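Local coordinates for protein aminotransferase, class I (Staphylococcus aureus, PDB 2O1B) that probably catalyses the reversible transfer of an amino group from an amino acid such as aspartate to a 2-oxo acid, using bound pyridoxal-5'-phosphate, at residues 314-319 and 331-336; 358-363 and 396-401; 201-206 and 231-236; 63-68 and 299-304; 342-345 and 351-354. All blocks are in the same frame, centred on the assembly; numbering follows the deposited sequence.

Contact 1: residues 314-319 and 331-336; sequences TRRDRF and VHAKGG
Arg316, in the middle of helix 302-325, and Ala333, in the loop between strands 330-331 and 338-342, are the closest backbone neighbours here, their CA atoms 7.5 Å apart. One long side chain bridges that gap. In Arg316 the first two torsions, with CG anti to the backbone N (chi1 179°), lay CD against the methyl of Ala333, CD to CB 3.9 Å, and the bend at chi3 (56°) turns the guanidinium to the loop backbone. Arg316 NH1 donates to Ala333 O at 2.8 Å; the bond is nearly straight, with the oxygen in the guanidinium plane and the donor almost in line with the C=O bond. The His332 side chain crosses the guanidinium at a slant, the planes 35° apart. Asp317, the next residue on the helix, forms a salt bridge from its OD2 to Arg316 NH2 at 2.8 Å, using its syn lone pair, so the guanidinium is gripped at two places and its rotation is probably restricted. Glu320 accepts from the backbone N of Ala333. Side chains of the helix thus bind both the N-H and the C=O of Ala333, while Phe319 packs on Ile380 of strand 377-381 and on Ala393 of helix 388-397.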
# COMPACT_ATOMS: atom_id res chain seq x y z
N THR A 314 1.99 -19.03 28.71
CA THR A 314 1.28 -20.10 29.40
C THR A 314 0.46 -20.97 28.43
O THR A 314 0.45 -22.19 28.56
CB THR A 314 0.39 -19.58 30.58
OG1 THR A 314 -0.90 -19.22 30.10
CG2 THR A 314 1.03 -18.40 31.27
N ARG A 315 -0.20 -20.35 27.46
CA ARG A 315 -0.86 -21.10 26.40
C ARG A 315 0.10 -22.13 25.79
O ARG A 315 -0.27 -23.29 25.58
CB ARG A 315 -1.39 -20.17 25.30
CG ARG A 315 -2.71 -19.50 25.62
CD ARG A 315 -3.14 -18.61 24.47
NE ARG A 315 -4.40 -17.95 24.76
CZ ARG A 315 -5.04 -17.14 23.92
NH1 ARG A 315 -4.54 -16.88 22.72
NH2 ARG A 315 -6.18 -16.59 24.30
N ARG A 316 1.34 -21.71 25.56
CA ARG A 316 2.41 -22.58 25.06
C ARG A 316 2.74 -23.68 26.08
O ARG A 316 2.89 -24.85 25.71
CB ARG A 316 3.66 -21.76 24.76
CG ARG A 316 4.85 -22.58 24.26
CD ARG A 316 6.18 -21.93 24.63
NE ARG A 316 6.32 -21.69 26.07
CZ ARG A 316 7.46 -21.33 26.68
NH1 ARG A 316 8.58 -21.16 25.97
NH2 ARG A 316 7.47 -21.12 27.98
N ASP A 317 2.86 -23.30 27.35
CA ASP A 317 3.22 -24.23 28.42
C ASP A 317 2.22 -25.39 28.53
O ASP A 317 2.62 -26.54 28.68
CB ASP A 317 3.32 -23.51 29.77
CG ASP A 317 4.52 -22.57 29.84
OD1 ASP A 317 4.55 -21.70 30.74
OD2 ASP A 317 5.42 -22.69 28.99
N ARG A 318 0.94 -25.05 28.45
CA ARG A 318 -0.14 -26.02 28.55
C ARG A 318 -0.19 -26.93 27.33
O ARG A 318 -0.38 -28.14 27.47
CB ARG A 318 -1.48 -25.29 28.72
CG ARG A 318 -1.65 -24.68 30.09
CD ARG A 318 -2.71 -23.58 30.09
NE ARG A 318 -4.05 -24.08 29.76
CZ ARG A 318 -4.80 -24.83 30.56
NH1 ARG A 318 -4.35 -25.20 31.76
NH2 ARG A 318 -6.00 -25.22 30.17
N PHE A 319 -0.00 -26.35 26.15
CA PHE A 319 -0.12 -27.10 24.92
C PHE A 319 1.07 -28.03 24.72
O PHE A 319 0.90 -29.19 24.34
CB PHE A 319 -0.25 -26.16 23.74
CG PHE A 319 -0.71 -26.83 22.48
CD1 PHE A 319 -2.06 -27.11 22.28
CD2 PHE A 319 0.20 -27.17 21.49
CE1 PHE A 319 -2.49 -27.73 21.12
CE2 PHE A 319 -0.23 -27.79 20.32
CZ PHE A 319 -1.57 -28.07 20.13
N VAL A 331 9.26 -28.90 18.23
CA VAL A 331 10.34 -27.98 18.57
C VAL A 331 9.76 -26.96 19.56
O VAL A 331 8.81 -26.24 19.24
CB VAL A 331 10.95 -27.33 17.31
CG1 VAL A 331 11.92 -26.22 17.67
CG2 VAL A 331 11.65 -28.39 16.46
N HIS A 332 10.31 -26.95 20.77
CA HIS A 332 9.89 -26.02 21.82
C HIS A 332 9.93 -24.58 21.29
O HIS A 332 10.93 -24.16 20.69
CB HIS A 332 10.80 -26.20 23.06
CG HIS A 332 10.55 -25.22 24.17
ND1 HIS A 332 11.51 -24.34 24.60
CD2 HIS A 332 9.46 -25.01 24.94
CE1 HIS A 332 11.01 -23.61 25.59
NE2 HIS A 332 9.77 -24.00 25.81
N ALA A 333 8.83 -23.85 21.49
CA ALA A 333 8.70 -22.47 21.05
C ALA A 333 9.30 -21.51 22.07
O ALA A 333 9.02 -21.61 23.26
CB ALA A 333 7.23 -22.12 20.85
N LYS A 334 10.10 -20.57 21.60
CA LYS A 334 10.77 -19.63 22.52
C LYS A 334 10.15 -18.24 22.44
O LYS A 334 10.32 -17.41 23.33
CB LYS A 334 12.26 -19.56 22.20
CG LYS A 334 12.99 -20.91 22.21
CD LYS A 334 14.47 -20.70 21.98
CE LYS A 334 15.15 -21.95 21.46
NZ LYS A 334 16.55 -21.57 21.13
N GLY A 335 9.45 -18.00 21.34
CA GLY A 335 8.68 -16.77 21.14
C GLY A 335 7.67 -16.93 20.02
O GLY A 335 7.53 -18.01 19.42
N GLY A 336 6.94 -15.86 19.73
CA GLY A 336 5.89 -15.90 18.71
C GLY A 336 4.63 -16.53 19.27
O GLY A 336 4.45 -16.59 20.47

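Contact 2: residues 358-363 and 396-401; sequences QEKSIL and LTELAY
Ile362 and Leu396 form the close-packed end of this contact, and Lys360 and Glu398 its more exposed end. At the buried end the tip of Ile362 reaches the branch point of Leu396, CD1 to CG 3.8 Å, the two side chains meeting at a slant. Ile362 gets there with CG1 anti to its own carbonyl carbon (chi1 -65°) and an extended second torsion, so that CD1 is the atom pushed forward. Leu396 also rests on Leu356 of helix 349-360; Leu399 rests on Phe355 and Leu356 of the same helix and on the outer part of Lys360, whose CE lies 3.6 Å from Leu399 CD2. Helix 349-360 gives way here to strand 362-363 through Ser361, whose positive phi turns the chain; the strand then pairs in parallel with 50-51, and helix 388-397 closes over the junction in the small C-terminal domain expected of a class I aminotransferase. Toward solvent the packing gives way to charge. Lys360 bends at chi2 and runs antiparallel to the Leu399 side chain, carrying its ammonium beyond the leucine to Glu398, which it crosses at about a right angle. Lys360 NZ and Glu398 OE1 form a salt bridge of 2.7 Å. The ammonium stands above the carboxylate plane, 62° out of it, and a single carboxylate oxygen makes the bond, with Glu398 itself exposed at the surface.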
# COMPACT_ATOMS: atom_id res chain seq x y z
N GLN A 358 -9.37 -33.39 7.57
CA GLN A 358 -10.31 -34.47 7.22
C GLN A 358 -10.75 -35.28 8.44
O GLN A 358 -11.95 -35.44 8.69
CB GLN A 358 -9.68 -35.43 6.22
CG GLN A 358 -9.70 -34.99 4.76
CD GLN A 358 -9.27 -36.11 3.80
OE1 GLN A 358 -9.52 -37.30 4.06
NE2 GLN A 358 -8.63 -35.73 2.70
N GLU A 359 -9.78 -35.82 9.17
CA GLU A 359 -10.07 -36.74 10.28
C GLU A 359 -10.35 -36.01 11.59
O GLU A 359 -11.27 -36.37 12.31
CB GLU A 359 -8.93 -37.75 10.48
CG GLU A 359 -8.40 -38.42 9.21
CD GLU A 359 -9.45 -39.20 8.43
OE1 GLU A 359 -10.34 -39.82 9.06
OE2 GLU A 359 -9.37 -39.20 7.18
N LYS A 360 -9.56 -34.98 11.88
CA LYS A 360 -9.60 -34.34 13.20
C LYS A 360 -10.21 -32.94 13.23
O LYS A 360 -10.33 -32.33 14.31
CB LYS A 360 -8.19 -34.32 13.81
CG LYS A 360 -7.65 -35.71 14.16
CD LYS A 360 -8.36 -36.26 15.38
CE LYS A 360 -7.89 -37.66 15.72
NZ LYS A 360 -8.32 -38.05 17.09
N SER A 361 -10.62 -32.43 12.07
CA SER A 361 -11.14 -31.06 11.92
C SER A 361 -10.23 -30.01 12.56
O SER A 361 -10.70 -29.04 13.16
CB SER A 361 -12.58 -30.94 12.45
OG SER A 361 -13.48 -31.69 11.65
N ILE A 362 -8.92 -30.22 12.43
CA ILE A 362 -7.91 -29.24 12.86
C ILE A 362 -7.22 -28.68 11.63
O ILE A 362 -6.58 -29.42 10.87
CB ILE A 362 -6.86 -29.87 13.81
CG1 ILE A 362 -7.50 -30.31 15.12
CG2 ILE A 362 -5.73 -28.87 14.10
CD1 ILE A 362 -6.56 -31.06 16.05
N LEU A 363 -7.35 -27.37 11.42
CA LEU A 363 -6.62 -26.73 10.33
C LEU A 363 -5.26 -26.29 10.85
O LEU A 363 -5.18 -25.58 11.85
CB LEU A 363 -7.38 -25.53 9.78
CG LEU A 363 -7.44 -25.27 8.27
CD1 LEU A 363 -7.44 -23.76 8.00
CD2 LEU A 363 -6.33 -25.96 7.47
N LEU A 396 -5.03 -33.99 19.21
CA LEU A 396 -3.69 -34.28 18.71
C LEU A 396 -2.95 -35.41 19.43
O LEU A 396 -2.25 -36.21 18.80
CB LEU A 396 -2.84 -33.01 18.73
CG LEU A 396 -3.19 -32.00 17.64
CD1 LEU A 396 -2.53 -30.67 17.91
CD2 LEU A 396 -2.77 -32.55 16.28
N THR A 397 -3.11 -35.48 20.76
CA THR A 397 -2.47 -36.53 21.57
C THR A 397 -2.99 -37.93 21.25
O THR A 397 -2.28 -38.92 21.41
CB THR A 397 -2.60 -36.25 23.08
OG1 THR A 397 -3.98 -36.11 23.43
CG2 THR A 397 -1.86 -34.99 23.46
N GLU A 398 -4.25 -38.01 20.80
CA GLU A 398 -4.84 -39.25 20.32
C GLU A 398 -4.03 -39.85 19.16
O GLU A 398 -4.10 -41.05 18.89
CB GLU A 398 -6.30 -39.00 19.90
CG GLU A 398 -7.15 -40.26 19.71
CD GLU A 398 -7.10 -40.84 18.30
OE1 GLU A 398 -6.63 -40.15 17.37
OE2 GLU A 398 -7.55 -41.98 18.11
N LEU A 399 -3.25 -39.00 18.49
CA LEU A 399 -2.48 -39.42 17.32
C LEU A 399 -1.07 -39.89 17.66
O LEU A 399 -0.26 -40.14 16.77
CB LEU A 399 -2.42 -38.28 16.29
CG LEU A 399 -3.77 -37.73 15.80
CD1 LEU A 399 -3.54 -36.46 14.98
CD2 LEU A 399 -4.52 -38.78 14.99
N ALA A 400 -0.79 -40.04 18.96
CA ALA A 400 0.51 -40.50 19.45
C ALA A 400 0.98 -41.80 18.78
O ALA A 400 2.17 -41.98 18.52
CB ALA A 400 0.48 -40.67 20.96
N TYR A 401 0.03 -42.70 18.51
CA TYR A 401 0.32 -43.97 17.86
C TYR A 401 0.99 -43.80 16.48
O TYR A 401 1.71 -44.69 16.03
CB TYR A 401 -0.96 -44.84 17.76
CG TYR A 401 -1.95 -44.39 16.71
CD1 TYR A 401 -1.91 -44.92 15.42
CD2 TYR A 401 -2.93 -43.44 17.00
CE1 TYR A 401 -2.82 -44.51 14.44
CE2 TYR A 401 -3.84 -43.02 16.03
CZ TYR A 401 -3.78 -43.56 14.75
OH TYR A 401 -4.67 -43.15 13.78

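Contact 3: residues 201-206 and 231-236; sequences EVFDEA and KNPSIL
Ile235 sits squarely on the ring of Phe203. Its CB stands 3.8 Å from the centroid of the Phe203 ring and only 7° off the ring normal, a CH-pi contact over the centre of the face, while CG1 approaches Phe203 CD1 to 3.6 Å. The two side chains cross at about a right angle. Ile235 keeps CG1 anti to the backbone N (chi1 -166°), which carries CG1 and CD1 out from the centre over the CD1 side of the ring. At the rim of the ring the loop backbone takes over: Pro233 O lies near the ring plane, 3.4 Å from Phe203 CE2, and Pro233 CG touches the same ring carbon at 4.0 Å.

Further out, polar bonds fix the loop. Ser234 OG accepts from Leu236 N at 3.1 Å, forming an ST turn, and the carboxylate of Glu247 binds both that hydroxyl and the backbone N of Ile235. His219, on strand 216-220, meets the Phe203 ring edge-to-face, and Ile235 also packs on this strand. An aromatic residue of helix 200-210 is therefore enclosed by the sheet and by the loop that follows its next strand, as in the helix-on-sheet layering of the large, cofactor-binding domain of class I aminotransferases.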
# COMPACT_ATOMS: atom_id res chain seq x y z
N GLU A 201 24.18 -11.66 21.04
CA GLU A 201 25.39 -12.25 20.48
C GLU A 201 25.19 -12.81 19.08
O GLU A 201 26.11 -12.74 18.26
CB GLU A 201 25.94 -13.33 21.41
CG GLU A 201 26.57 -12.80 22.72
CD GLU A 201 25.54 -12.24 23.70
OE1 GLU A 201 25.83 -11.23 24.37
OE2 GLU A 201 24.44 -12.82 23.80
N VAL A 202 24.02 -13.38 18.78
CA VAL A 202 23.81 -13.90 17.42
C VAL A 202 23.68 -12.73 16.42
O VAL A 202 24.10 -12.84 15.27
CB VAL A 202 22.71 -15.03 17.25
CG1 VAL A 202 22.21 -15.57 18.60
CG2 VAL A 202 21.55 -14.59 16.37
N PHE A 203 23.14 -11.61 16.89
CA PHE A 203 23.12 -10.39 16.09
C PHE A 203 24.55 -9.82 15.96
O PHE A 203 24.94 -9.38 14.87
CB PHE A 203 22.14 -9.35 16.65
CG PHE A 203 20.67 -9.66 16.37
CD1 PHE A 203 20.26 -10.17 15.14
CD2 PHE A 203 19.70 -9.43 17.35
CE1 PHE A 203 18.91 -10.45 14.88
CE2 PHE A 203 18.34 -9.70 17.10
CZ PHE A 203 17.95 -10.22 15.86
N ASP A 204 25.33 -9.86 17.04
CA ASP A 204 26.73 -9.44 16.97
C ASP A 204 27.45 -10.16 15.84
O ASP A 204 28.19 -9.54 15.08
CB ASP A 204 27.46 -9.67 18.30
CG ASP A 204 27.01 -8.71 19.40
OD1 ASP A 204 27.35 -8.95 20.58
OD2 ASP A 204 26.33 -7.71 19.10
N GLU A 205 27.23 -11.47 15.73
CA GLU A 205 27.95 -12.30 14.76
C GLU A 205 27.56 -11.95 13.32
O GLU A 205 28.42 -11.90 12.44
CB GLU A 205 27.71 -13.80 15.03
CG GLU A 205 28.72 -14.70 14.30
CD GLU A 205 28.41 -16.18 14.38
OE1 GLU A 205 27.51 -16.60 15.15
OE2 GLU A 205 29.06 -16.96 13.64
N ALA A 206 26.28 -11.69 13.12
CA ALA A 206 25.72 -11.37 11.80
C ALA A 206 26.28 -10.04 11.34
O ALA A 206 26.76 -9.93 10.21
CB ALA A 206 24.20 -11.30 11.89
N LYS A 231 13.27 -11.35 27.05
CA LYS A 231 12.81 -10.29 26.13
C LYS A 231 13.62 -10.41 24.85
O LYS A 231 14.83 -10.52 24.89
CB LYS A 231 13.03 -8.91 26.75
CG LYS A 231 12.69 -7.74 25.83
CD LYS A 231 12.36 -6.46 26.61
CE LYS A 231 11.86 -5.34 25.69
NZ LYS A 231 10.60 -5.73 24.94
N ASN A 232 12.94 -10.40 23.71
CA ASN A 232 13.63 -10.49 22.42
C ASN A 232 14.48 -9.26 22.18
O ASN A 232 14.01 -8.14 22.41
CB ASN A 232 12.63 -10.64 21.28
CG ASN A 232 11.81 -11.90 21.38
OD1 ASN A 232 12.34 -13.02 21.42
ND2 ASN A 232 10.50 -11.74 21.39
N PRO A 233 15.73 -9.45 21.72
CA PRO A 233 16.61 -8.33 21.41
C PRO A 233 16.35 -7.71 20.03
O PRO A 233 15.94 -8.39 19.09
CB PRO A 233 18.00 -8.97 21.44
CG PRO A 233 17.78 -10.34 21.03
CD PRO A 233 16.40 -10.74 21.50
N SER A 234 16.62 -6.40 19.94
CA SER A 234 16.63 -5.69 18.67
C SER A 234 17.99 -5.90 18.00
O SER A 234 19.01 -5.92 18.68
CB SER A 234 16.40 -4.20 18.93
OG SER A 234 16.48 -3.45 17.72
N ILE A 235 18.01 -6.05 16.68
CA ILE A 235 19.29 -6.07 15.95
C ILE A 235 19.99 -4.71 16.06
O ILE A 235 21.22 -4.62 15.98
CB ILE A 235 19.11 -6.48 14.47
CG1 ILE A 235 20.47 -6.83 13.84
CG2 ILE A 235 18.35 -5.39 13.66
CD1 ILE A 235 20.38 -7.51 12.47
N LEU A 236 19.21 -3.64 16.25
CA LEU A 236 19.76 -2.29 16.36
C LEU A 236 20.36 -1.97 17.73
O LEU A 236 21.04 -0.96 17.87
CB LEU A 236 18.73 -1.23 15.96
CG LEU A 236 18.07 -1.33 14.59
CD1 LEU A 236 17.23 -0.10 14.37
CD2 LEU A 236 19.08 -1.47 13.50

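Contact 4: residues 63-68 and 299-304; sequences QGIIDH and NHYDDF
Tyr301 holds its CG anti to the carbonyl carbon (chi1 -69°) with the ring turned nearly perpendicular at chi2 87°, and this sends the phenol out from the junction of helices 288-300 and 302-325 toward the first turn of helix 63-72. Ile65 answers with the same first torsion and an extended second one, which brings CD1 over the ring face and CG1 above and just outside its CE1 edge. The two side chains run past each other in opposite directions. Ile65 CG1 comes within 3.6 Å of Tyr301 CE1, and Ile65 CD1 makes a CH-pi contact 4.1 Å from the centroid of the Tyr301 ring, displaced toward the rim of that face. Gly64 takes the position in front of the hydroxyl: its CA is 3.2 Å from Tyr301 OH and lies near the ring plane, and this bare CA lets the hydroxyl come close to the helix backbone. One water joins the two segments, accepting from Gly64 N at 3.2 Å and hydrogen-bonding with Tyr301 OH at 2.8 Å. Around this pair, Ile65 also packs on Ala293 and Ala297 of helix 288-300, and Ile66 reaches Gln79 of the second subunit. Tyr301 is thus amphipathic in use: its ring gives the isoleucine an apolar surface, while its hydroxyl works through a water to satisfy a backbone N-H in the first turn of the helix.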
# COMPACT_ATOMS: atom_id res chain seq x y z
N GLN A 63 -9.57 -0.97 24.24
CA GLN A 63 -10.62 0.04 24.06
C GLN A 63 -10.06 1.46 23.92
O GLN A 63 -10.58 2.26 23.14
CB GLN A 63 -11.66 -0.02 25.19
CG GLN A 63 -12.88 0.89 24.96
CD GLN A 63 -13.67 0.51 23.70
OE1 GLN A 63 -13.79 -0.67 23.36
NE2 GLN A 63 -14.20 1.52 23.01
N GLY A 64 -8.98 1.76 24.64
CA GLY A 64 -8.33 3.06 24.57
C GLY A 64 -7.84 3.45 23.18
O GLY A 64 -7.94 4.61 22.80
N ILE A 65 -7.32 2.47 22.43
CA ILE A 65 -6.87 2.71 21.05
C ILE A 65 -8.07 2.99 20.16
O ILE A 65 -8.07 3.95 19.37
CB ILE A 65 -6.03 1.53 20.51
CG1 ILE A 65 -4.74 1.39 21.34
CG2 ILE A 65 -5.70 1.71 19.03
CD1 ILE A 65 -4.02 0.04 21.22
N ILE A 66 -9.09 2.15 20.30
CA ILE A 66 -10.38 2.34 19.64
C ILE A 66 -10.98 3.73 19.91
O ILE A 66 -11.35 4.42 18.96
CB ILE A 66 -11.40 1.22 19.98
CG1 ILE A 66 -10.85 -0.16 19.58
CG2 ILE A 66 -12.73 1.45 19.28
CD1 ILE A 66 -10.45 -0.27 18.10
N ASP A 67 -11.08 4.13 21.18
CA ASP A 67 -11.65 5.46 21.52
C ASP A 67 -10.91 6.61 20.86
O ASP A 67 -11.53 7.56 20.38
CB ASP A 67 -11.64 5.71 23.03
CG ASP A 67 -12.41 4.68 23.81
OD1 ASP A 67 -12.10 4.50 25.02
OD2 ASP A 67 -13.32 4.05 23.23
N HIS A 68 -9.59 6.54 20.85
CA HIS A 68 -8.78 7.58 20.22
C HIS A 68 -8.86 7.60 18.69
O HIS A 68 -8.79 8.67 18.09
CB HIS A 68 -7.34 7.54 20.72
CG HIS A 68 -7.16 8.36 21.97
ND1 HIS A 68 -6.53 9.58 21.97
CD2 HIS A 68 -7.61 8.17 23.23
CE1 HIS A 68 -6.56 10.09 23.19
NE2 HIS A 68 -7.22 9.25 23.97
N ASN A 299 2.63 4.84 22.57
CA ASN A 299 2.88 5.64 23.76
C ASN A 299 2.38 5.03 25.06
O ASN A 299 2.98 5.24 26.12
CB ASN A 299 2.30 7.05 23.61
CG ASN A 299 3.10 7.93 22.66
OD1 ASN A 299 2.59 8.96 22.20
ND2 ASN A 299 4.34 7.54 22.36
N HIS A 300 1.28 4.29 25.01
CA HIS A 300 0.60 3.93 26.26
C HIS A 300 0.49 2.45 26.59
O HIS A 300 0.02 2.10 27.68
CB HIS A 300 -0.79 4.56 26.30
CG HIS A 300 -0.78 6.05 26.29
ND1 HIS A 300 -1.10 6.78 25.17
CD2 HIS A 300 -0.50 6.94 27.26
CE1 HIS A 300 -1.01 8.07 25.45
NE2 HIS A 300 -0.64 8.20 26.71
N TYR A 301 0.93 1.57 25.69
CA TYR A 301 0.63 0.14 25.87
C TYR A 301 1.82 -0.82 26.04
O TYR A 301 1.76 -1.97 25.60
CB TYR A 301 -0.35 -0.34 24.80
CG TYR A 301 -1.74 0.25 24.97
CD1 TYR A 301 -2.07 1.49 24.40
CD2 TYR A 301 -2.71 -0.42 25.71
CE1 TYR A 301 -3.33 2.04 24.57
CE2 TYR A 301 -3.98 0.13 25.87
CZ TYR A 301 -4.29 1.35 25.30
OH TYR A 301 -5.54 1.87 25.46
N ASP A 302 2.86 -0.35 26.70
CA ASP A 302 4.00 -1.20 27.05
C ASP A 302 3.58 -2.39 27.92
O ASP A 302 4.01 -3.52 27.69
CB ASP A 302 5.07 -0.38 27.79
CG ASP A 302 5.88 0.50 26.87
OD1 ASP A 302 6.79 1.20 27.38
OD2 ASP A 302 5.63 0.49 25.64
N ASP A 303 2.76 -2.13 28.94
CA ASP A 303 2.30 -3.18 29.85
C ASP A 303 1.47 -4.23 29.11
O ASP A 303 1.61 -5.44 29.34
CB ASP A 303 1.50 -2.59 31.02
CG ASP A 303 2.35 -1.71 31.93
OD1 ASP A 303 3.60 -1.82 31.89
OD2 ASP A 303 1.77 -0.91 32.70
N PHE A 304 0.62 -3.77 28.19
CA PHE A 304 -0.22 -4.67 27.42
C PHE A 304 0.63 -5.60 26.56
O PHE A 304 0.29 -6.77 26.43
CB PHE A 304 -1.22 -3.89 26.56
CG PHE A 304 -2.07 -4.76 25.68
CD1 PHE A 304 -1.71 -5.01 24.35
CD2 PHE A 304 -3.24 -5.33 26.17
CE1 PHE A 304 -2.50 -5.80 23.53
CE2 PHE A 304 -4.05 -6.13 25.36
CZ PHE A 304 -3.67 -6.37 24.03
O HOH W 1 -7.28 0.28 26.90

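Contact 5: residues 342-345 and 351-354; sequences ETPP and QFEQ
Pro344 comes down on Phe352 with its CD-CG edge, CD directly over the middle of the aromatic ring. The CD atom is 3.5 Å from the centroid of the Phe352 ring and 10° off the ring normal, a close CH-pi contact, and CG follows it toward one edge, 3.7 Å from Phe352 CE2. In Phe352 CG is anti to the backbone N (chi1 -162°), which swings the ring off helix 349-360 toward the incoming loop, and chi2 turns its face to Pro344. Thr343 fills the angle between ring and helix. Its methyl, CG2, sits 3.7 Å from Phe352 CB and 3.8 Å from Phe352 CD1, the two side chains passing in opposite directions. With chi1 at 63°, Thr343 sets its methyl anti to the carbonyl carbon and leaves the hydroxyl between the backbone N and that carbon; the polar branch bonds to Tyr347 O, so the apolar branch alone meets the phenylalanine. The packing continues outward to Tyr403, which touches both Pro344 and Phe352 and whose hydroxyl bonds to Glu342 O. Beneath, Thr343 and Phe352 rest on Val378, placing the contact where strand 338-342 runs out beside strand 377-381 and the chain turns into helix 349-360.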
# COMPACT_ATOMS: atom_id res chain seq x y z
N GLU A 342 6.47 -31.81 14.49
CA GLU A 342 6.86 -32.83 13.51
C GLU A 342 5.64 -33.55 12.94
O GLU A 342 4.68 -33.83 13.66
CB GLU A 342 7.79 -33.87 14.15
CG GLU A 342 9.14 -33.33 14.59
CD GLU A 342 10.21 -34.42 14.73
OE1 GLU A 342 10.16 -35.43 14.00
OE2 GLU A 342 11.10 -34.25 15.58
N THR A 343 5.68 -33.82 11.63
CA THR A 343 4.76 -34.78 11.04
C THR A 343 5.20 -36.21 11.41
O THR A 343 6.39 -36.46 11.62
CB THR A 343 4.65 -34.65 9.51
OG1 THR A 343 5.92 -34.94 8.91
CG2 THR A 343 4.16 -33.25 9.12
N PRO A 344 4.23 -37.14 11.50
CA PRO A 344 4.58 -38.51 11.80
C PRO A 344 5.16 -39.18 10.57
O PRO A 344 4.98 -38.66 9.46
CB PRO A 344 3.24 -39.15 12.17
CG PRO A 344 2.23 -38.32 11.54
CD PRO A 344 2.78 -36.97 11.32
N PRO A 345 5.88 -40.31 10.75
CA PRO A 345 6.40 -41.01 9.58
C PRO A 345 5.29 -41.37 8.59
O PRO A 345 4.18 -41.72 8.99
CB PRO A 345 7.07 -42.27 10.15
CG PRO A 345 6.75 -42.30 11.60
CD PRO A 345 6.26 -40.96 12.02
N GLN A 351 0.28 -33.76 3.44
CA GLN A 351 -0.48 -34.97 3.75
C GLN A 351 -0.99 -34.96 5.19
O GLN A 351 -2.13 -35.34 5.45
CB GLN A 351 0.37 -36.22 3.50
CG GLN A 351 0.52 -36.57 2.03
CD GLN A 351 1.62 -37.57 1.77
OE1 GLN A 351 2.51 -37.77 2.60
NE2 GLN A 351 1.57 -38.22 0.60
N PHE A 352 -0.15 -34.50 6.11
CA PHE A 352 -0.56 -34.38 7.51
C PHE A 352 -1.58 -33.26 7.69
O PHE A 352 -2.50 -33.39 8.49
CB PHE A 352 0.66 -34.18 8.42
CG PHE A 352 0.39 -34.47 9.89
CD1 PHE A 352 0.84 -33.60 10.88
CD2 PHE A 352 -0.31 -35.62 10.28
CE1 PHE A 352 0.61 -33.87 12.22
CE2 PHE A 352 -0.55 -35.90 11.63
CZ PHE A 352 -0.08 -35.01 12.61
N GLU A 353 -1.42 -32.17 6.93
CA GLU A 353 -2.40 -31.08 6.96
C GLU A 353 -3.78 -31.59 6.53
O GLU A 353 -4.78 -31.34 7.21
CB GLU A 353 -1.97 -29.92 6.05
CG GLU A 353 -2.99 -28.77 6.00
CD GLU A 353 -2.99 -28.01 4.68
OE1 GLU A 353 -2.20 -28.34 3.76
OE2 GLU A 353 -3.81 -27.06 4.56
N GLN A 354 -3.82 -32.32 5.41
CA GLN A 354 -5.07 -32.88 4.92
C GLN A 354 -5.66 -33.92 5.88
O GLN A 354 -6.86 -33.90 6.14
CB GLN A 354 -4.90 -33.43 3.50
CG GLN A 354 -6.18 -33.43 2.67
CD GLN A 354 -6.74 -32.02 2.37
OE1 GLN A 354 -6.04 -31.00 2.49
NE2 GLN A 354 -8.00 -31.97 1.96

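Contacts 1 and 5 lie by the four-stranded antiparallel sheet; contact 2 joins helices 349-360 and 388-397 beside the small sheet of 50-51 and 362-363. Contacts 2 and 5 share helix 349-360 and have centres 10 Å apart; contacts 1 and 2 meet where Phe319 packs on Leu396. Contact 4 opens first, spans contact 3, and closes before contacts 1, 5 and 2 follow. Contact 3 lies against the seven-stranded sheet, its centre about 37 Å from that of contact 2 but its nearest atoms about 5 Å from contact 1. The contacts thus fall in both the cofactor-binding and the C-terminal part, with helix 302-325 running from contact 4 to contact 1, centres about 26 Å apart.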